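Local coordinates for condensin complex subunit 3 (Schizosaccharomyces pombe, PDB 5OQR), which acts as a regulatory subunit of the condensin complex, which is required to convert interphase chromatin into mitotic-like condensed chromosomes, at residues A676-E686 with F729-K738; L702-A711 with L737-Y748. One frame throughout, in Å; residues are numbered along the deposited sequence.

Contact 1 (A676-E686 with F729-K738); sequences AQQMLDWTDNE and FMISLLGKLK
A676 and L680 on helix 669-682 meet L733 and K736 near the end of helix 725-736 and L737 just after it. This is helix-on-helix packing in an alpha-helical solenoid of HEAT repeats, and residues 729-738 belong to HEAT repeat 9. The axes of segments 676-682 and 729-736 approach to 11.3 Å and cross at -43°. A676 offers only its CB, which lies at the edge of the F729 ring, 3.7 Å from CZ, and also touches L733 CD2. L680 spreads its two methyls over different partners. CD1 lies 3.9 Å from K736 CB, and CD2 meets L737 CD2, 3.8 Å away, with the two leucine side chains at about a right angle. The L680 CG sits anti to its carbonyl carbon (chi1 -77°); with chi2 near 170°, this puts CD1 at K736 and CD2 at L737. Beyond the apolar row, D684 and K738 form a long salt bridge, OD2 to NZ 3.8 Å. K738 runs obliquely past the carboxylate and bends at chi3. M679, on the same helix as L680, packs on helix 639-661 instead. Behind the salt bridge an Asx turn holds the acid: D684 OD1 accepts from E686 N at 2.8 Å, with the N-H coming from above the carboxylate plane.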
loop_
_atom_site.group_PDB
_atom_site.type_symbol
_atom_site.label_atom_id
_atom_site.label_comp_id
_atom_site.label_asym_id
_atom_site.label_seq_id
_atom_site.Cartn_x
_atom_site.Cartn_y
_atom_site.Cartn_z
ATOM N N ALA A 676 13.658 9.503 -14.096
ATOM C CA ALA A 676 15.093 9.263 -14.198
ATOM C C ALA A 676 15.688 8.883 -12.851
ATOM O O ALA A 676 16.521 7.974 -12.764
ATOM C CB ALA A 676 15.792 10.499 -14.759
ATOM N N GLN A 677 15.279 9.569 -11.784
ATOM C CA GLN A 677 15.795 9.235 -10.462
ATOM C C GLN A 677 15.372 7.835 -10.040
ATOM O O GLN A 677 16.128 7.140 -9.352
ATOM C CB GLN A 677 15.325 10.271 -9.442
ATOM C CG GLN A 677 15.930 10.099 -8.060
ATOM C CD GLN A 677 17.446 10.079 -8.089
ATOM O OE1 GLN A 677 18.086 11.079 -8.411
ATOM N NE2 GLN A 677 18.028 8.932 -7.761
ATOM N N GLN A 678 14.175 7.401 -10.440
ATOM C CA GLN A 678 13.759 6.028 -10.180
ATOM C C GLN A 678 14.691 5.041 -10.868
ATOM O O GLN A 678 15.243 4.139 -10.228
ATOM C CB GLN A 678 12.319 5.819 -10.648
ATOM C CG GLN A 678 11.272 6.034 -9.571
ATOM C CD GLN A 678 11.006 4.779 -8.763
ATOM O OE1 GLN A 678 11.878 4.295 -8.040
ATOM N NE2 GLN A 678 9.797 4.241 -8.887
ATOM N N MET A 679 14.880 5.199 -12.180
ATOM C CA MET A 679 15.791 4.322 -12.905
ATOM C C MET A 679 17.192 4.358 -12.314
ATOM O O MET A 679 17.900 3.346 -12.334
ATOM C CB MET A 679 15.843 4.719 -14.378
ATOM C CG MET A 679 14.507 4.774 -15.092
ATOM S SD MET A 679 14.763 4.736 -16.877
ATOM C CE MET A 679 13.222 5.395 -17.483
ATOM N N LEU A 680 17.618 5.511 -11.794
ATOM C CA LEU A 680 18.947 5.606 -11.198
ATOM C C LEU A 680 19.024 4.833 -9.890
ATOM O O LEU A 680 20.048 4.207 -9.593
ATOM C CB LEU A 680 19.319 7.073 -10.976
ATOM C CG LEU A 680 19.750 7.853 -12.217
ATOM C CD1 LEU A 680 19.848 9.331 -11.901
ATOM C CD2 LEU A 680 21.079 7.335 -12.744
ATOM N N ASP A 681 17.960 4.869 -9.090
ATOM C CA ASP A 681 17.935 4.077 -7.867
ATOM C C ASP A 681 17.984 2.588 -8.182
ATOM O O ASP A 681 18.688 1.826 -7.509
ATOM C CB ASP A 681 16.690 4.414 -7.053
ATOM C CG ASP A 681 16.683 5.850 -6.574
ATOM O OD1 ASP A 681 15.900 6.173 -5.657
ATOM O OD2 ASP A 681 17.470 6.655 -7.112
ATOM N N TRP A 682 17.248 2.156 -9.207
ATOM C CA TRP A 682 17.264 0.750 -9.597
ATOM C C TRP A 682 18.664 0.278 -9.954
ATOM O O TRP A 682 19.001 -0.890 -9.732
ATOM C CB TRP A 682 16.328 0.523 -10.782
ATOM C CG TRP A 682 14.878 0.720 -10.472
ATOM C CD1 TRP A 682 14.295 0.723 -9.244
ATOM C CD2 TRP A 682 13.826 0.946 -11.417
ATOM N NE1 TRP A 682 12.945 0.936 -9.361
ATOM C CE2 TRP A 682 12.632 1.076 -10.687
ATOM C CE3 TRP A 682 13.780 1.051 -12.809
ATOM C CZ2 TRP A 682 11.406 1.306 -11.301
ATOM C CZ3 TRP A 682 12.564 1.277 -13.415
ATOM C CH2 TRP A 682 11.393 1.404 -12.664
ATOM N N THR A 683 19.486 1.159 -10.514
ATOM C CA THR A 683 20.820 0.797 -10.970
ATOM C C THR A 683 21.900 1.076 -9.932
ATOM O O THR A 683 23.070 0.786 -10.187
ATOM C CB THR A 683 21.133 1.543 -12.269
ATOM O OG1 THR A 683 20.805 2.926 -12.117
ATOM C CG2 THR A 683 20.319 0.994 -13.409
ATOM N N ASP A 684 21.536 1.606 -8.768
ATOM C CA ASP A 684 22.502 1.927 -7.725
ATOM C C ASP A 684 22.955 0.648 -7.028
ATOM O O ASP A 684 22.134 -0.084 -6.466
ATOM C CB ASP A 684 21.883 2.899 -6.726
ATOM C CG ASP A 684 22.876 3.402 -5.698
ATOM O OD1 ASP A 684 23.913 2.741 -5.479
ATOM O OD2 ASP A 684 22.612 4.463 -5.097
ATOM N N ASN A 685 24.264 0.387 -7.054
ATOM C CA ASN A 685 24.792 -0.831 -6.449
ATOM C C ASN A 685 24.560 -0.859 -4.944
ATOM O O ASN A 685 24.448 -1.939 -4.355
ATOM C CB ASN A 685 26.285 -0.960 -6.751
ATOM C CG ASN A 685 26.893 -2.213 -6.157
ATOM O OD1 ASN A 685 27.582 -2.160 -5.140
ATOM N ND2 ASN A 685 26.633 -3.352 -6.788
ATOM N N GLU A 686 24.490 0.309 -4.306
ATOM C CA GLU A 686 24.297 0.357 -2.863
ATOM C C GLU A 686 22.951 -0.215 -2.442
ATOM O O GLU A 686 22.811 -0.658 -1.297
ATOM C CB GLU A 686 24.425 1.800 -2.370
ATOM C CG GLU A 686 24.350 1.960 -0.857
ATOM C CD GLU A 686 25.523 1.316 -0.141
ATOM O OE1 GLU A 686 26.507 0.951 -0.819
ATOM O OE2 GLU A 686 25.463 1.177 1.098
ATOM N N PHE A 729 19.361 17.361 -20.620
ATOM C CA PHE A 729 18.863 16.521 -19.539
ATOM C C PHE A 729 19.724 15.279 -19.360
ATOM O O PHE A 729 19.984 14.857 -18.228
ATOM C CB PHE A 729 17.411 16.132 -19.806
ATOM C CG PHE A 729 16.831 15.245 -18.753
ATOM C CD1 PHE A 729 16.558 13.918 -19.022
ATOM C CD2 PHE A 729 16.583 15.733 -17.483
ATOM C CE1 PHE A 729 16.034 13.097 -18.048
ATOM C CE2 PHE A 729 16.061 14.918 -16.504
ATOM C CZ PHE A 729 15.790 13.598 -16.784
ATOM N N MET A 730 20.177 14.678 -20.460
ATOM C CA MET A 730 21.024 13.497 -20.350
ATOM C C MET A 730 22.330 13.817 -19.640
ATOM O O MET A 730 22.861 12.973 -18.909
ATOM C CB MET A 730 21.297 12.914 -21.736
ATOM C CG MET A 730 20.045 12.490 -22.488
ATOM S SD MET A 730 19.025 11.310 -21.580
ATOM C CE MET A 730 20.048 9.845 -21.649
ATOM N N ILE A 731 22.862 15.026 -19.837
ATOM C CA ILE A 731 24.071 15.433 -19.129
ATOM C C ILE A 731 23.770 15.644 -17.653
ATOM O O ILE A 731 24.601 15.348 -16.788
ATOM C CB ILE A 731 24.666 16.697 -19.780
ATOM C CG1 ILE A 731 25.220 16.362 -21.164
ATOM C CG2 ILE A 731 25.774 17.303 -18.913
ATOM C CD1 ILE A 731 25.496 17.574 -22.025
ATOM N N SER A 732 22.576 16.155 -17.342
ATOM C CA SER A 732 22.176 16.351 -15.952
ATOM C C SER A 732 22.338 15.080 -15.131
ATOM O O SER A 732 22.604 15.149 -13.926
ATOM C CB SER A 732 20.725 16.825 -15.892
ATOM O OG SER A 732 19.861 15.888 -16.509
ATOM N N LEU A 733 22.187 13.914 -15.760
ATOM C CA LEU A 733 22.239 12.660 -15.016
ATOM C C LEU A 733 23.648 12.337 -14.542
ATOM O O LEU A 733 23.813 11.696 -13.498
ATOM C CB LEU A 733 21.696 11.526 -15.883
ATOM C CG LEU A 733 20.317 11.801 -16.486
ATOM C CD1 LEU A 733 19.910 10.675 -17.410
ATOM C CD2 LEU A 733 19.284 12.008 -15.390
ATOM N N LEU A 734 24.671 12.768 -15.285
ATOM C CA LEU A 734 26.047 12.512 -14.872
ATOM C C LEU A 734 26.326 13.062 -13.481
ATOM O O LEU A 734 27.136 12.496 -12.742
ATOM C CB LEU A 734 27.015 13.117 -15.886
ATOM C CG LEU A 734 27.078 12.415 -17.242
ATOM C CD1 LEU A 734 27.658 13.342 -18.287
ATOM C CD2 LEU A 734 27.903 11.145 -17.145
ATOM N N GLY A 735 25.663 14.154 -13.102
ATOM C CA GLY A 735 25.845 14.713 -11.777
ATOM C C GLY A 735 25.152 13.932 -10.682
ATOM O O GLY A 735 25.549 14.032 -9.518
ATOM N N LYS A 736 24.126 13.158 -11.028
ATOM C CA LYS A 736 23.401 12.367 -10.044
ATOM C C LYS A 736 23.987 10.977 -9.851
ATOM O O LYS A 736 23.655 10.312 -8.865
ATOM C CB LYS A 736 21.932 12.240 -10.450
ATOM C CG LYS A 736 21.276 13.560 -10.806
ATOM C CD LYS A 736 19.861 13.365 -11.306
ATOM C CE LYS A 736 19.257 14.674 -11.785
ATOM N NZ LYS A 736 19.242 15.710 -10.718
ATOM N N LEU A 737 24.847 10.528 -10.761
ATOM C CA LEU A 737 25.435 9.202 -10.643
ATOM C C LEU A 737 26.173 9.059 -9.319
ATOM O O LEU A 737 26.705 10.024 -8.766
ATOM C CB LEU A 737 26.391 8.938 -11.804
ATOM C CG LEU A 737 25.786 8.950 -13.207
ATOM C CD1 LEU A 737 26.881 8.858 -14.255
ATOM C CD2 LEU A 737 24.795 7.817 -13.378
ATOM N N LYS A 738 26.192 7.835 -8.811
ATOM C CA LYS A 738 26.903 7.483 -7.587
ATOM C C LYS A 738 28.104 6.638 -7.995
ATOM O O LYS A 738 28.007 5.418 -8.138
ATOM C CB LYS A 738 26.003 6.736 -6.618
ATOM C CG LYS A 738 25.162 7.636 -5.723
ATOM C CD LYS A 738 24.616 6.871 -4.528
ATOM C CE LYS A 738 25.702 6.575 -3.496
ATOM N NZ LYS A 738 25.371 5.387 -2.662
#

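Contact 2 (L702-A711 with L737-Y748)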
loop_
_atom_site.group_PDB
_atom_site.type_symbol
_atom_site.label_atom_id
_atom_site.label_comp_id
_atom_site.label_asym_id
_atom_site.label_seq_id
_atom_site.Cartn_x
_atom_site.Cartn_y
_atom_site.Cartn_z
ATOM N N LEU A 702 36.793 -7.737 -10.061
ATOM C CA LEU A 702 36.559 -6.871 -11.213
ATOM C C LEU A 702 35.124 -7.085 -11.688
ATOM O O LEU A 702 34.846 -7.721 -12.702
ATOM C CB LEU A 702 37.560 -7.094 -12.339
ATOM C CG LEU A 702 37.430 -5.983 -13.404
ATOM C CD1 LEU A 702 37.470 -4.570 -12.796
ATOM C CD2 LEU A 702 38.498 -6.098 -14.466
ATOM N N ASN A 703 34.200 -6.592 -10.876
ATOM C CA ASN A 703 32.852 -6.260 -11.304
ATOM C C ASN A 703 32.840 -4.777 -11.648
ATOM O O ASN A 703 33.299 -3.951 -10.851
ATOM C CB ASN A 703 31.838 -6.553 -10.194
ATOM C CG ASN A 703 30.919 -7.717 -10.509
ATOM O OD1 ASN A 703 30.982 -8.319 -11.584
ATOM N ND2 ASN A 703 30.058 -8.047 -9.551
ATOM N N HIS A 704 32.333 -4.437 -12.826
ATOM C CA HIS A 704 32.293 -3.042 -13.228
ATOM C C HIS A 704 31.084 -2.358 -12.607
ATOM O O HIS A 704 30.000 -2.940 -12.513
ATOM C CB HIS A 704 32.257 -2.923 -14.748
ATOM C CG HIS A 704 33.452 -3.521 -15.419
ATOM N ND1 HIS A 704 34.697 -2.932 -15.382
ATOM C CD2 HIS A 704 33.596 -4.664 -16.128
ATOM C CE1 HIS A 704 35.555 -3.683 -16.047
ATOM N NE2 HIS A 704 34.913 -4.741 -16.510
ATOM N N ASN A 705 31.289 -1.126 -12.157
ATOM C CA ASN A 705 30.219 -0.361 -11.536
ATOM C C ASN A 705 29.151 -0.031 -12.571
ATOM O O ASN A 705 29.459 0.450 -13.664
ATOM C CB ASN A 705 30.784 0.915 -10.920
ATOM C CG ASN A 705 29.767 1.660 -10.093
ATOM O OD1 ASN A 705 29.126 2.592 -10.573
ATOM N ND2 ASN A 705 29.617 1.256 -8.837
ATOM N N VAL A 706 27.891 -0.297 -12.220
ATOM C CA VAL A 706 26.796 -0.074 -13.158
ATOM C C VAL A 706 26.662 1.409 -13.479
ATOM O O VAL A 706 26.368 1.789 -14.617
ATOM C CB VAL A 706 25.482 -0.650 -12.594
ATOM C CG1 VAL A 706 24.324 -0.412 -13.558
ATOM C CG2 VAL A 706 25.628 -2.133 -12.309
ATOM N N HIS A 707 26.865 2.269 -12.480
ATOM C CA HIS A 707 26.697 3.699 -12.703
ATOM C C HIS A 707 27.822 4.265 -13.559
ATOM O O HIS A 707 27.585 5.127 -14.411
ATOM C CB HIS A 707 26.611 4.428 -11.364
ATOM C CG HIS A 707 25.218 4.543 -10.826
ATOM N ND1 HIS A 707 24.935 5.160 -9.627
ATOM C CD2 HIS A 707 24.030 4.124 -11.321
ATOM C CE1 HIS A 707 23.634 5.120 -9.409
ATOM N NE2 HIS A 707 23.063 4.496 -10.422
ATOM N N LEU A 708 29.052 3.797 -13.353
ATOM C CA LEU A 708 30.125 4.205 -14.249
ATOM C C LEU A 708 29.925 3.617 -15.638
ATOM O O LEU A 708 30.292 4.246 -16.636
ATOM C CB LEU A 708 31.480 3.791 -13.678
ATOM C CG LEU A 708 32.687 4.521 -14.271
ATOM C CD1 LEU A 708 32.642 6.010 -13.952
ATOM C CD2 LEU A 708 33.976 3.912 -13.759
ATOM N N HIS A 709 29.346 2.419 -15.721
ATOM C CA HIS A 709 28.947 1.880 -17.015
ATOM C C HIS A 709 27.840 2.720 -17.633
ATOM O O HIS A 709 27.807 2.917 -18.852
ATOM C CB HIS A 709 28.497 0.427 -16.859
ATOM C CG HIS A 709 27.829 -0.131 -18.076
ATOM N ND1 HIS A 709 26.513 -0.538 -18.082
ATOM C CD2 HIS A 709 28.291 -0.336 -19.331
ATOM C CE1 HIS A 709 26.193 -0.976 -19.287
ATOM N NE2 HIS A 709 27.255 -0.863 -20.064
ATOM N N LEU A 710 26.926 3.232 -16.806
ATOM C CA LEU A 710 25.849 4.069 -17.320
ATOM C C LEU A 710 26.385 5.395 -17.846
ATOM O O LEU A 710 25.866 5.936 -18.827
ATOM C CB LEU A 710 24.808 4.304 -16.226
ATOM C CG LEU A 710 23.586 5.131 -16.625
ATOM C CD1 LEU A 710 22.814 4.455 -17.743
ATOM C CD2 LEU A 710 22.695 5.366 -15.424
ATOM N N ALA A 711 27.417 5.938 -17.200
ATOM C CA ALA A 711 28.068 7.135 -17.717
ATOM C C ALA A 711 28.563 6.909 -19.139
ATOM O O ALA A 711 28.327 7.731 -20.031
ATOM C CB ALA A 711 29.221 7.536 -16.800
ATOM N N LEU A 737 24.847 10.528 -10.761
ATOM C CA LEU A 737 25.435 9.202 -10.643
ATOM C C LEU A 737 26.173 9.059 -9.319
ATOM O O LEU A 737 26.705 10.024 -8.766
ATOM C CB LEU A 737 26.391 8.938 -11.804
ATOM C CG LEU A 737 25.786 8.950 -13.207
ATOM C CD1 LEU A 737 26.881 8.858 -14.255
ATOM C CD2 LEU A 737 24.795 7.817 -13.378
ATOM N N LYS A 738 26.192 7.835 -8.811
ATOM C CA LYS A 738 26.903 7.483 -7.587
ATOM C C LYS A 738 28.104 6.638 -7.995
ATOM O O LYS A 738 28.007 5.418 -8.138
ATOM C CB LYS A 738 26.003 6.736 -6.618
ATOM C CG LYS A 738 25.162 7.636 -5.723
ATOM C CD LYS A 738 24.616 6.871 -4.528
ATOM C CE LYS A 738 25.702 6.575 -3.496
ATOM N NZ LYS A 738 25.371 5.387 -2.662
ATOM N N ILE A 739 29.239 7.296 -8.180
ATOM C CA ILE A 739 30.471 6.644 -8.609
ATOM C C ILE A 739 31.314 6.387 -7.365
ATOM O O ILE A 739 31.658 7.347 -6.663
ATOM C CB ILE A 739 31.236 7.505 -9.624
ATOM C CG1 ILE A 739 30.288 8.008 -10.718
ATOM C CG2 ILE A 739 32.382 6.716 -10.231
ATOM C CD1 ILE A 739 29.594 6.913 -11.505
ATOM N N PRO A 740 31.644 5.140 -7.040
ATOM C CA PRO A 740 32.549 4.899 -5.913
ATOM C C PRO A 740 33.963 5.363 -6.229
ATOM O O PRO A 740 34.340 5.575 -7.383
ATOM C CB PRO A 740 32.487 3.381 -5.716
ATOM C CG PRO A 740 31.991 2.844 -7.003
ATOM C CD PRO A 740 31.098 3.885 -7.581
ATOM N N THR A 741 34.750 5.522 -5.169
ATOM C CA THR A 741 36.103 6.049 -5.274
ATOM C C THR A 741 37.175 4.976 -5.148
ATOM O O THR A 741 38.364 5.305 -5.164
ATOM C CB THR A 741 36.331 7.119 -4.203
ATOM O OG1 THR A 741 36.287 6.515 -2.906
ATOM C CG2 THR A 741 35.266 8.202 -4.289
ATOM N N ASP A 742 36.788 3.707 -5.025
ATOM C CA ASP A 742 37.733 2.614 -4.835
ATOM C C ASP A 742 37.834 1.705 -6.051
ATOM O O ASP A 742 38.404 0.615 -5.949
ATOM C CB ASP A 742 37.344 1.794 -3.605
ATOM C CG ASP A 742 36.011 1.087 -3.773
ATOM O OD1 ASP A 742 35.171 1.578 -4.554
ATOM O OD2 ASP A 742 35.803 0.041 -3.121
ATOM N N LEU A 743 37.301 2.122 -7.197
ATOM C CA LEU A 743 37.365 1.295 -8.387
ATOM C C LEU A 743 38.781 1.299 -8.961
ATOM O O LEU A 743 39.590 2.175 -8.647
ATOM C CB LEU A 743 36.382 1.797 -9.440
ATOM C CG LEU A 743 34.902 1.772 -9.066
ATOM C CD1 LEU A 743 34.090 2.575 -10.068
ATOM C CD2 LEU A 743 34.391 0.344 -8.992
ATOM N N PRO A 744 39.105 0.318 -9.801
ATOM C CA PRO A 744 40.388 0.348 -10.509
ATOM C C PRO A 744 40.541 1.620 -11.329
ATOM O O PRO A 744 39.567 2.249 -11.746
ATOM C CB PRO A 744 40.328 -0.890 -11.410
ATOM C CG PRO A 744 39.395 -1.807 -10.726
ATOM C CD PRO A 744 38.388 -0.949 -10.014
ATOM N N SER A 745 41.802 1.991 -11.568
ATOM C CA SER A 745 42.087 3.199 -12.336
ATOM C C SER A 745 41.696 3.043 -13.800
ATOM O O SER A 745 41.258 4.013 -14.426
ATOM C CB SER A 745 43.570 3.554 -12.223
ATOM O OG SER A 745 43.919 3.873 -10.888
ATOM N N SER A 746 41.844 1.841 -14.361
ATOM C CA SER A 746 41.476 1.627 -15.756
ATOM C C SER A 746 39.995 1.890 -15.995
ATOM O O SER A 746 39.601 2.235 -17.113
ATOM C CB SER A 746 41.833 0.203 -16.181
ATOM O OG SER A 746 41.169 -0.753 -15.376
ATOM N N ASP A 747 39.161 1.731 -14.965
ATOM C CA ASP A 747 37.741 2.030 -15.115
ATOM C C ASP A 747 37.520 3.526 -15.295
ATOM O O ASP A 747 36.817 3.953 -16.217
ATOM C CB ASP A 747 36.963 1.506 -13.907
ATOM C CG ASP A 747 36.903 -0.010 -13.862
ATOM O OD1 ASP A 747 36.880 -0.643 -14.939
ATOM O OD2 ASP A 747 36.878 -0.572 -12.750
ATOM N N TYR A 748 38.120 4.340 -14.426
ATOM C CA TYR A 748 38.030 5.787 -14.589
ATOM C C TYR A 748 38.683 6.231 -15.891
ATOM O O TYR A 748 38.199 7.153 -16.555
ATOM C CB TYR A 748 38.682 6.492 -13.400
ATOM C CG TYR A 748 38.117 6.093 -12.061
ATOM C CD1 TYR A 748 36.798 6.369 -11.734
ATOM C CD2 TYR A 748 38.904 5.451 -11.119
ATOM C CE1 TYR A 748 36.278 6.008 -10.510
ATOM C CE2 TYR A 748 38.394 5.087 -9.892
ATOM C CZ TYR A 748 37.080 5.370 -9.592
ATOM O OH TYR A 748 36.566 5.010 -8.368
#
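H707 and L708, in the first turns of helix 706-717, lie across the extended chain at L737 and I739, and their nearest CA pairs are H707-L737 at 6.0 Å and L708-I739 at 6.2 Å. The chain then turns at residues 741-742 and starts helix 745-759. H707 takes the main polar bond: K738 N donates to ND1 at 3.1 Å, from well out of the ring plane. L737 CD2 lies over one face of this imidazole, near its rim. The other methyl, L737 CD1, touches A711 CB. L708 places its two branches on different partners. CD1 meets I739 CG2, and CD2 reaches L743 CD1 and D747 CB. The L708 CG stands opposite its own backbone N (chi1 -162°), and this turns the methyls to the loop. N705 is the N-cap of the helix. Its OD1 accepts from L708 N at 3.0 Å, in the carbonyl plane and on a lone pair, and more weakly from H707 N. Its ND2 lies against the P740 ring, 3.3 Å from CD, and its CB touches L743 CD1. An alanine here has no OD1 or ND2, and the first-turn N-H groups of H707 and L708 would probably be left without a capping acceptor, with a gap beside P740. At the far end H704 ND1 makes a weak hydrogen bond to D747 OD1, 3.2 Å, at the ring edge, with ring and carboxylate planes 76° apart. Y748 OH accepts from L743 N and so ties the loop to the new helix. Both segments include parts of HEAT repeat 9. Helix 639-661 packs on V706 and L710 and stacks W643 on H709, while helix 767-785 touches A711 and Y748.

In the fold
Contacts 1 and 2 are neighbours in the C-terminal part of the solenoid, with centres about 13 Å apart. They share L737 and K738, which follow helix 725-736. L737 packs on L680 of helix 669-682 and on helix 706-717; K738 reaches D684, just past helix 669-682, and H707 of helix 706-717. H707 also joins them. Its NE2 lies 3.1 Å from L680 O and 3.2 Å from T683 OG1, both probable hydrogen bonds at the end of helix 669-682, while its ND1 serves contact 2. One imidazole thus spans from helix 669-682 to the chain at K738. The three helices come in sequence order, and the segments of the two contacts alternate along the chain.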